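Local coordinates for protein glycerol dehydratase (Clostridium butyricum, PDB 1R9D) that probably acts as a glycyl-radical lyase, a B12-independent glycerol dehydratase that removes water from glycerol, at residues Q735-D740 against L757-A762. Sequence-based numbering, arbitrary orientation.
Sequences QFNVID and LIVRVA
Asn737 bridges two strands that do not pair with each other: strand 735-738 and strand 758-760 run roughly antiparallel at 138°, their axes 7.1 Å apart, in the glycine-radical domain. The first is an inner strand of a mixed sheet, between 404-407 and 702-705, with backbone bonds from Gln735 and Asn737 to 702-705 and the adjoining Phe701; the second forms a β-hairpin with 765-767, around a turn containing Gly763, predicted to carry the radical, which is not present here. The Ala762 side chain lies about 8 Å from bound glycerol. Gln735, Asn737 and Ile739, alternate residues of their segment, point toward the hairpin strand.

Asparagine suits the middle place because its short amide carries both an acceptor and a donor, matching the N-H and C=O of one residue. Arg760 N donates to Asn737 OD1 (3.0 Å), in the carbonyl plane on a lone pair, while Asn737 ND2 donates a hydrogen bond to Arg760 O at 2.9 Å. The two bonds fix the rotation of the amide and satisfy the N-H and C=O of buried Arg760. Val759 CG2 lies 3.6 Å from Asn737 OD1.

Toward helix 741-749 the contact turns apolar: branched Ile739 and Leu757 supply methyls that meet each other and Leu744. At the other end Arg760, bent at chi2 (65°), crosses Gln735 at about a right angle, the amide at the guanidinium edge, planes 81° apart. Its length also lets Arg760 NH1 hydrogen-bond Ser765 OG across the hairpin, whereas at the apolar end Ile739 CD1 meets Leu757 CD1 at 3.6 Å.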
ATOM      1  N   GLN A 735      11.122  19.056  37.708  1.00 22.90           N
ATOM      2  CA  GLN A 735      12.225  19.867  37.202  1.00 23.05           C
ATOM      3  C   GLN A 735      12.056  21.256  37.800  1.00 24.00           C
ATOM      4  O   GLN A 735      10.945  21.631  38.178  1.00 22.62           O
ATOM      5  CB  GLN A 735      12.179  19.919  35.678  1.00 23.02           C
ATOM      6  CG  GLN A 735      10.910  20.523  35.126  1.00 23.08           C
ATOM      7  CD  GLN A 735      10.744  20.270  33.646  1.00 24.18           C
ATOM      8  OE1 GLN A 735       9.941  20.928  32.980  1.00 26.69           O
ATOM      9  NE2 GLN A 735      11.490  19.302  33.122  1.00 22.59           N
ATOM     10  N   PHE A 736      13.139  22.027  37.869  1.00 24.44           N
ATOM     11  CA  PHE A 736      13.067  23.340  38.501  1.00 24.39           C
ATOM     12  C   PHE A 736      13.692  24.531  37.795  1.00 25.88           C
ATOM     13  O   PHE A 736      14.768  24.432  37.207  1.00 26.82           O
ATOM     14  CB  PHE A 736      13.712  23.288  39.890  1.00 23.75           C
ATOM     15  CG  PHE A 736      13.332  22.087  40.703  1.00 23.34           C
ATOM     16  CD1 PHE A 736      14.000  20.878  40.539  1.00 24.17           C
ATOM     17  CD2 PHE A 736      12.298  22.161  41.628  1.00 24.49           C
ATOM     18  CE1 PHE A 736      13.641  19.755  41.287  1.00 24.08           C
ATOM     19  CE2 PHE A 736      11.929  21.047  42.379  1.00 22.80           C
ATOM     20  CZ  PHE A 736      12.602  19.841  42.209  1.00 23.79           C
ATOM     21  N   ASN A 737      13.006  25.664  37.891  1.00 26.38           N
ATOM     22  CA  ASN A 737      13.512  26.923  37.372  1.00 27.24           C
ATOM     23  C   ASN A 737      14.048  27.574  38.646  1.00 28.82           C
ATOM     24  O   ASN A 737      13.426  27.480  39.709  1.00 27.33           O
ATOM     25  CB  ASN A 737      12.394  27.795  36.798  1.00 27.43           C
ATOM     26  CG  ASN A 737      12.416  27.861  35.279  1.00 27.96           C
ATOM     27  OD1 ASN A 737      13.482  27.945  34.661  1.00 27.82           O
ATOM     28  ND2 ASN A 737      11.238  27.848  34.672  1.00 26.26           N
ATOM     29  N   VAL A 738      15.215  28.196  38.553  1.00 29.18           N
ATOM     30  CA  VAL A 738      15.815  28.875  39.694  1.00 30.65           C
ATOM     31  C   VAL A 738      16.385  30.158  39.119  1.00 32.65           C
ATOM     32  O   VAL A 738      17.546  30.204  38.716  1.00 32.40           O
ATOM     33  CB  VAL A 738      16.961  28.053  40.320  1.00 29.82           C
ATOM     34  CG1 VAL A 738      17.524  28.782  41.536  1.00 29.46           C
ATOM     35  CG2 VAL A 738      16.459  26.677  40.725  1.00 29.85           C
ATOM     36  N   ILE A 739      15.560  31.195  39.071  1.00 34.52           N
ATOM     37  CA  ILE A 739      15.997  32.460  38.506  1.00 37.12           C
ATOM     38  C   ILE A 739      15.359  33.666  39.182  1.00 38.02           C
ATOM     39  O   ILE A 739      14.285  33.573  39.782  1.00 38.10           O
ATOM     40  CB  ILE A 739      15.679  32.511  36.994  1.00 38.96           C
ATOM     41  CG1 ILE A 739      16.376  33.711  36.350  1.00 39.86           C
ATOM     42  CG2 ILE A 739      14.169  32.583  36.785  1.00 38.92           C
ATOM     43  CD1 ILE A 739      16.221  33.766  34.850  1.00 41.53           C
ATOM     44  N   ASP A 740      16.046  34.797  39.074  1.00 39.19           N
ATOM     45  CA  ASP A 740      15.589  36.056  39.643  1.00 40.30           C
ATOM     46  C   ASP A 740      14.535  36.637  38.704  1.00 39.93           C
ATOM     47  O   ASP A 740      14.813  36.879  37.526  1.00 40.15           O
ATOM     48  CB  ASP A 740      16.766  37.024  39.748  1.00 42.32           C
ATOM     49  CG  ASP A 740      16.462  38.221  40.617  1.00 44.63           C
ATOM     50  OD1 ASP A 740      15.349  38.781  40.498  1.00 44.70           O
ATOM     51  OD2 ASP A 740      17.349  38.605  41.411  1.00 47.06           O
ATOM     52  N   LEU A 757      20.416  34.183  28.081  1.00 33.60           N
ATOM     53  CA  LEU A 757      19.519  33.804  29.173  1.00 32.01           C
ATOM     54  C   LEU A 757      18.684  32.579  28.803  1.00 30.53           C
ATOM     55  O   LEU A 757      17.923  32.612  27.841  1.00 29.04           O
ATOM     56  CB  LEU A 757      18.586  34.969  29.524  1.00 31.73           C
ATOM     57  CG  LEU A 757      17.512  34.670  30.581  1.00 32.26           C
ATOM     58  CD1 LEU A 757      18.170  34.353  31.912  1.00 32.23           C
ATOM     59  CD2 LEU A 757      16.581  35.863  30.717  1.00 31.91           C
ATOM     60  N   ILE A 758      18.833  31.508  29.580  1.00 30.40           N
ATOM     61  CA  ILE A 758      18.095  30.267  29.345  1.00 30.19           C
ATOM     62  C   ILE A 758      17.038  30.081  30.427  1.00 30.65           C
ATOM     63  O   ILE A 758      17.281  30.388  31.593  1.00 31.43           O
ATOM     64  CB  ILE A 758      19.019  29.032  29.393  1.00 30.94           C
ATOM     65  CG1 ILE A 758      20.205  29.218  28.444  1.00 31.39           C
ATOM     66  CG2 ILE A 758      18.226  27.777  29.009  1.00 29.92           C
ATOM     67  CD1 ILE A 758      19.805  29.391  26.992  1.00 31.31           C
ATOM     68  N   VAL A 759      15.873  29.569  30.040  1.00 29.40           N
ATOM     69  CA  VAL A 759      14.792  29.334  30.991  1.00 30.02           C
ATOM     70  C   VAL A 759      14.074  28.018  30.690  1.00 29.03           C
ATOM     71  O   VAL A 759      14.034  27.564  29.548  1.00 28.39           O
ATOM     72  CB  VAL A 759      13.747  30.471  30.951  1.00 30.47           C
ATOM     73  CG1 VAL A 759      13.057  30.497  29.599  1.00 32.49           C
ATOM     74  CG2 VAL A 759      12.726  30.284  32.055  1.00 32.35           C
ATOM     75  N   ARG A 760      13.508  27.412  31.725  1.00 28.70           N
ATOM     76  CA  ARG A 760      12.780  26.161  31.565  1.00 28.05           C
ATOM     77  C   ARG A 760      11.333  26.466  31.196  1.00 27.44           C
ATOM     78  O   ARG A 760      10.670  27.255  31.875  1.00 27.89           O
ATOM     79  CB  ARG A 760      12.798  25.372  32.875  1.00 29.17           C
ATOM     80  CG  ARG A 760      12.357  23.938  32.734  1.00 30.63           C
ATOM     81  CD  ARG A 760      13.343  23.194  31.856  1.00 32.07           C
ATOM     82  NE  ARG A 760      13.073  21.768  31.818  1.00 33.86           N
ATOM     83  CZ  ARG A 760      13.829  20.885  31.176  1.00 32.73           C
ATOM     84  NH1 ARG A 760      14.907  21.286  30.512  1.00 32.77           N
ATOM     85  NH2 ARG A 760      13.512  19.601  31.209  1.00 31.95           N
ATOM     86  N   VAL A 761      10.845  25.856  30.121  1.00 25.49           N
ATOM     87  CA  VAL A 761       9.465  26.047  29.708  1.00 24.58           C
ATOM     88  C   VAL A 761       8.671  24.873  30.296  1.00 26.25           C
ATOM     89  O   VAL A 761       8.042  25.015  31.345  1.00 27.85           O
ATOM     90  CB  VAL A 761       9.335  26.077  28.163  1.00 24.26           C
ATOM     91  CG1 VAL A 761       7.891  26.335  27.766  1.00 23.89           C
ATOM     92  CG2 VAL A 761      10.227  27.177  27.587  1.00 23.48           C
ATOM     93  N   ALA A 762       8.719  23.715  29.642  1.00 25.19           N
ATOM     94  CA  ALA A 762       8.019  22.527  30.138  1.00 25.02           C
ATOM     95  C   ALA A 762       8.599  21.270  29.499  1.00 24.61           C
ATOM     96  O   ALA A 762       8.195  20.883  28.406  1.00 26.04           O
ATOM     97  CB  ALA A 762       6.521  22.630  29.837  1.00 24.98           C
TER